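Local coordinates for CRISPR-associated protein, Cse1 family (Acidimicrobium ferrooxidans, PDB 4H3T) that probably serves as the large subunit of a type I-E CRISPR Cascade complex, helping that complex recognise invading DNA, at residues D11-P16 and R97-F102; S31-F36 and A90-F95. The protein carries 1 engineered substitution. All blocks are in the same frame, centred on the assembly; numbering follows the deposited sequence.

Contact 1 (D11-P16 and R97-F102); sequences DLSSEP and RWRHRF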
# COMPACT_ATOMS: atom_id res chain seq x y z
N ASP A 11 10.87 -5.19 -26.42
CA ASP A 11 11.76 -4.26 -25.74
C ASP A 11 10.91 -3.33 -24.86
O ASP A 11 10.23 -2.43 -25.36
CB ASP A 11 12.63 -3.49 -26.77
CG ASP A 11 13.63 -2.47 -26.20
OD1 ASP A 11 13.56 -2.17 -25.02
OD2 ASP A 11 14.43 -1.96 -26.95
N LEU A 12 11.03 -3.51 -23.56
CA LEU A 12 10.26 -2.76 -22.56
C LEU A 12 10.67 -1.29 -22.49
O LEU A 12 9.92 -0.47 -21.94
CB LEU A 12 10.42 -3.43 -21.18
CG LEU A 12 9.92 -4.87 -21.04
CD1 LEU A 12 10.27 -5.39 -19.65
CD2 LEU A 12 8.45 -4.97 -21.34
N SER A 13 11.82 -0.94 -23.03
CA SER A 13 12.17 0.48 -23.08
C SER A 13 11.46 1.22 -24.23
O SER A 13 11.40 2.44 -24.17
CB SER A 13 13.68 0.67 -23.23
OG SER A 13 14.14 0.41 -24.55
N SER A 14 10.99 0.52 -25.30
CA SER A 14 10.41 1.19 -26.46
C SER A 14 9.01 0.70 -26.86
O SER A 14 8.34 1.39 -27.62
CB SER A 14 11.36 1.07 -27.66
OG SER A 14 11.71 -0.29 -27.87
N GLU A 15 8.53 -0.39 -26.30
CA GLU A 15 7.16 -0.89 -26.57
C GLU A 15 6.20 -0.45 -25.51
O GLU A 15 6.59 -0.39 -24.34
CB GLU A 15 7.12 -2.44 -26.57
CG GLU A 15 8.03 -3.03 -27.59
CD GLU A 15 7.48 -3.18 -28.99
OE1 GLU A 15 6.52 -2.47 -29.36
OE2 GLU A 15 8.01 -4.05 -29.71
N PRO A 16 4.92 -0.27 -25.85
CA PRO A 16 3.95 0.20 -24.83
C PRO A 16 3.50 -0.90 -23.86
O PRO A 16 3.10 -1.96 -24.29
CB PRO A 16 2.78 0.75 -25.66
CG PRO A 16 2.89 0.12 -27.02
CD PRO A 16 4.34 -0.28 -27.22
N ARG A 97 22.61 2.26 -23.40
CA ARG A 97 23.53 1.36 -22.68
C ARG A 97 22.87 0.05 -22.22
O ARG A 97 23.52 -0.98 -22.27
CB ARG A 97 24.14 2.08 -21.45
CG ARG A 97 24.98 1.24 -20.46
CD ARG A 97 26.39 0.95 -20.92
NE ARG A 97 27.19 0.20 -19.94
CZ ARG A 97 27.16 -1.12 -19.75
NH1 ARG A 97 26.33 -1.89 -20.45
NH2 ARG A 97 27.95 -1.69 -18.84
N TRP A 98 21.63 0.07 -21.75
CA TRP A 98 21.05 -1.09 -21.10
C TRP A 98 19.91 -1.76 -21.81
O TRP A 98 19.40 -2.78 -21.28
CB TRP A 98 20.57 -0.64 -19.71
CG TRP A 98 21.72 -0.28 -18.81
CD1 TRP A 98 22.15 0.96 -18.48
CD2 TRP A 98 22.69 -1.19 -18.29
NE1 TRP A 98 23.29 0.89 -17.72
CE2 TRP A 98 23.65 -0.43 -17.59
CE3 TRP A 98 22.85 -2.59 -18.36
CZ2 TRP A 98 24.74 -1.01 -16.94
CZ3 TRP A 98 23.93 -3.16 -17.73
CH2 TRP A 98 24.85 -2.39 -17.01
N ARG A 99 19.52 -1.29 -22.98
CA ARG A 99 18.33 -1.93 -23.56
C ARG A 99 18.53 -3.39 -23.95
O ARG A 99 17.53 -4.09 -23.99
CB ARG A 99 17.72 -1.15 -24.69
CG ARG A 99 18.46 -1.22 -25.95
CD ARG A 99 18.02 -0.10 -26.88
NE ARG A 99 16.61 -0.21 -27.29
CZ ARG A 99 16.01 0.61 -28.16
NH1 ARG A 99 16.67 1.63 -28.69
NH2 ARG A 99 14.74 0.41 -28.50
N HIS A 100 19.77 -3.90 -24.05
CA HIS A 100 20.01 -5.34 -24.26
C HIS A 100 19.51 -6.17 -23.03
O HIS A 100 19.38 -7.40 -23.09
CB HIS A 100 21.51 -5.60 -24.54
CG HIS A 100 22.41 -5.34 -23.35
ND1 HIS A 100 22.76 -4.04 -22.97
CD2 HIS A 100 23.04 -6.22 -22.53
CE1 HIS A 100 23.55 -4.16 -21.90
NE2 HIS A 100 23.73 -5.45 -21.58
N ARG A 101 19.20 -5.49 -21.93
CA ARG A 101 18.67 -6.12 -20.72
C ARG A 101 17.18 -5.90 -20.50
O ARG A 101 16.64 -6.48 -19.54
CB ARG A 101 19.45 -5.62 -19.50
CG ARG A 101 20.94 -5.97 -19.55
CD ARG A 101 21.23 -7.49 -19.49
NE ARG A 101 20.74 -8.10 -18.23
CZ ARG A 101 21.44 -8.30 -17.12
NH1 ARG A 101 22.72 -7.92 -17.05
NH2 ARG A 101 20.87 -8.85 -16.06
N PHE A 102 16.50 -5.12 -21.38
CA PHE A 102 15.07 -4.84 -21.29
C PHE A 102 14.22 -5.62 -22.28
O PHE A 102 13.05 -5.31 -22.42
CB PHE A 102 14.82 -3.34 -21.47
CG PHE A 102 15.16 -2.61 -20.20
CD1 PHE A 102 14.25 -2.53 -19.16
CD2 PHE A 102 16.39 -1.99 -20.05
CE1 PHE A 102 14.59 -1.90 -17.97
CE2 PHE A 102 16.74 -1.37 -18.86
CZ PHE A 102 15.82 -1.31 -17.83
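Arg99 reaches across to the 11-16 loop from a short 3-10 segment, and its side chain meets that loop at nearly every step. Arg99 CB starts 3.9 Å from Ser13 OG. Further along, Arg99 CD comes within 4.0 Å of Asp11 OD2, and the bend at chi3 (-64°) turns the NE side of the guanidinium onto that same oxygen. Arg99 NE donates at 2.8 Å to the syn lone pair of Asp11 OD2. Arg99 NH2 bonds to Asp11 OD2 as well, also at 2.8 Å, but comes from above the carboxylate plane. Both bonds lie in the guanidinium plane and end on one oxygen, and the carboxylate is turned 63° against that plane. At the tip, Arg99 NH2 adds a weak bond to Ser14 OG (3.2 Å). The other carboxylate oxygen works inward: Asp11 OD1 accepts from Ser13 N, closing an Asx turn, and from Ser13 OG at 2.7 Å, both on one face of the carboxylate. With an alanine at Asp11, the arginine would probably lose its charged mate here and the Ser13 hydroxyl would be set free to turn. Deeper in, Leu12 N gives a nearly straight bond to Phe102 O (2.9 Å, 171°). Leu12 CB lies at the edge of the Phe102 ring, near its plane, and the ring's surroundings include Phe111 and Trp237.

Contact 2 (S31-F36 and A90-F95); sequences SLRDIF and AIDDYF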
# COMPACT_ATOMS: atom_id res chain seq x y z
N SER A 31 5.89 3.12 -22.99
CA SER A 31 7.16 2.41 -22.79
C SER A 31 7.89 3.03 -21.61
O SER A 31 7.49 4.10 -21.13
CB SER A 31 8.00 2.57 -24.03
OG SER A 31 8.24 3.96 -24.18
N LEU A 32 8.97 2.41 -21.17
CA LEU A 32 9.76 2.98 -20.08
C LEU A 32 10.45 4.28 -20.52
O LEU A 32 10.52 5.19 -19.74
CB LEU A 32 10.80 2.02 -19.53
CG LEU A 32 10.30 0.87 -18.75
CD1 LEU A 32 11.38 -0.18 -18.67
CD2 LEU A 32 9.88 1.28 -17.37
N ARG A 33 10.83 4.40 -21.78
CA ARG A 33 11.42 5.62 -22.29
C ARG A 33 10.38 6.75 -22.21
O ARG A 33 10.68 7.80 -21.64
CB ARG A 33 11.96 5.42 -23.72
CG ARG A 33 12.77 6.62 -24.15
CD ARG A 33 12.22 7.25 -25.40
NE ARG A 33 13.04 8.38 -25.85
CZ ARG A 33 12.56 9.46 -26.44
NH1 ARG A 33 11.26 9.60 -26.64
NH2 ARG A 33 13.38 10.44 -26.82
N ASP A 34 9.17 6.53 -22.73
CA ASP A 34 8.11 7.54 -22.70
C ASP A 34 7.59 7.85 -21.31
O ASP A 34 7.23 8.98 -21.05
CB ASP A 34 6.93 7.15 -23.62
CG ASP A 34 7.23 7.52 -25.07
OD1 ASP A 34 8.23 8.23 -25.31
OD2 ASP A 34 6.47 7.07 -25.97
N ILE A 35 7.60 6.91 -20.40
CA ILE A 35 7.11 7.23 -19.06
C ILE A 35 8.05 8.31 -18.38
O ILE A 35 7.56 9.15 -17.63
CB ILE A 35 6.87 5.95 -18.20
CG1 ILE A 35 5.66 6.18 -17.26
CG2 ILE A 35 8.09 5.51 -17.49
CD1 ILE A 35 5.30 5.10 -16.36
N PHE A 36 9.32 8.36 -18.75
CA PHE A 36 10.26 9.36 -18.24
C PHE A 36 10.18 10.63 -19.07
O PHE A 36 10.03 11.70 -18.53
CB PHE A 36 11.69 8.78 -18.25
CG PHE A 36 11.89 7.97 -17.01
CD1 PHE A 36 12.13 8.60 -15.80
CD2 PHE A 36 11.81 6.59 -17.04
CE1 PHE A 36 12.29 7.86 -14.65
CE2 PHE A 36 11.91 5.85 -15.87
CZ PHE A 36 12.18 6.49 -14.68
N ALA A 90 19.60 12.23 -21.08
CA ALA A 90 19.97 11.34 -19.96
C ALA A 90 19.25 10.00 -20.08
O ALA A 90 19.83 8.93 -19.83
CB ALA A 90 19.62 12.00 -18.64
N ILE A 91 17.97 10.08 -20.47
CA ILE A 91 17.09 8.93 -20.61
C ILE A 91 17.57 8.07 -21.75
O ILE A 91 17.79 6.88 -21.55
CB ILE A 91 15.60 9.37 -20.85
CG1 ILE A 91 15.04 10.16 -19.63
CG2 ILE A 91 14.71 8.12 -21.12
CD1 ILE A 91 13.88 11.01 -19.92
N ASP A 92 17.81 8.68 -22.92
CA ASP A 92 18.26 7.93 -24.10
C ASP A 92 19.69 7.39 -23.95
O ASP A 92 19.93 6.27 -24.37
CB ASP A 92 18.09 8.75 -25.39
CG ASP A 92 16.61 8.89 -25.79
OD1 ASP A 92 15.80 7.98 -25.44
OD2 ASP A 92 16.26 9.91 -26.40
N ASP A 93 20.60 8.09 -23.27
CA ASP A 93 21.93 7.52 -23.00
C ASP A 93 21.81 6.25 -22.12
O ASP A 93 22.47 5.26 -22.38
CB ASP A 93 22.86 8.54 -22.30
CG ASP A 93 23.33 9.70 -23.14
OD1 ASP A 93 23.16 9.63 -24.40
OD2 ASP A 93 23.83 10.69 -22.56
N TYR A 94 20.95 6.29 -21.10
CA TYR A 94 20.78 5.12 -20.23
C TYR A 94 20.21 3.94 -21.02
O TYR A 94 20.79 2.85 -20.97
CB TYR A 94 19.92 5.45 -19.00
CG TYR A 94 19.85 4.31 -18.01
CD1 TYR A 94 20.86 4.12 -17.07
CD2 TYR A 94 18.83 3.38 -18.07
CE1 TYR A 94 20.82 3.05 -16.20
CE2 TYR A 94 18.83 2.25 -17.27
CZ TYR A 94 19.80 2.11 -16.30
OH TYR A 94 19.72 1.02 -15.48
N PHE A 95 19.10 4.13 -21.74
CA PHE A 95 18.48 3.01 -22.48
C PHE A 95 19.33 2.56 -23.66
O PHE A 95 19.29 1.37 -23.96
CB PHE A 95 17.04 3.33 -22.92
CG PHE A 95 16.07 3.28 -21.78
CD1 PHE A 95 15.93 2.13 -21.01
CD2 PHE A 95 15.35 4.41 -21.41
CE1 PHE A 95 15.04 2.08 -19.96
CE2 PHE A 95 14.49 4.37 -20.30
CZ PHE A 95 14.39 3.23 -19.55
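Arg33 and Asp92 meet side-on in a two-pronged salt bridge across a pair of nearly antiparallel helices, whose local axes approach to 10.3 Å at an angle of 160°. Arg33 NE donates to Asp92 OD1 at 2.8 Å, and Arg33 NH2 donates to Asp92 OD2 at 3.0 Å. Each oxygen offers its syn lone pair, both bonds are almost straight, and the guanidinium and carboxylate planes differ by only 5°. With CG anti to the backbone N (chi1 -171°), the Arg33 side chain crosses Ile91 at about a right angle, its CG 3.9 Å from Ile91 CG2.

Beside this polar bridge the interface is hydrocarbon. Ile91 pushes CD1 against Phe36 CB at 3.5 Å, while Phe95 brings its outer ring atoms to the first turn of the facing helix: CZ lies 3.8 Å from Leu32 CB, and CE2 lies 3.9 Å from Arg33 CA. The ring meets both obliquely.

A second shell sets these groups in place. Ser31 is the N-cap of helix 32-37, its OG accepting from Asp34 N at 3.1 Å, and Asp34 OD1 forms a longer salt bridge with Arg33 NH1. Glu88, at the start of the partner helix, takes NH2 from outside the two segments. Leu63 and Val60 of helix 52-68 pack on Leu32 and Phe36 respectively, and Leu18 of strand 18-22 also touches Leu32.

Three carboxylates thus gather round one guanidinium. The arginine would probably help keep these three acids ionised so close together, by offsetting their mutual repulsion, and the flat, paired grip on Asp92 fixes the rotation of both groups at the partly exposed margin of an otherwise buried contact.

In the fold
Contacts 1 and 2 illustrate how one helix can serve two neighbours: both draw on helix 88-98 or the residues just after it, and their centres lie about 9 Å apart. The 11-16 loop also meets the start of helix 32-37 directly, with Leu12 O 3.1 Å from Leu32 N and Ser13 O 3.2 Å from Arg33 N, both probable hydrogen bonds that engage amides of the first helical turn. Phe95 of contact 2 meets Phe102 of contact 1 edge-to-face, so the apolar parts of the two run together. Both contacts lie well out from the centre of the chain, at about 28 and 26 Å between centres.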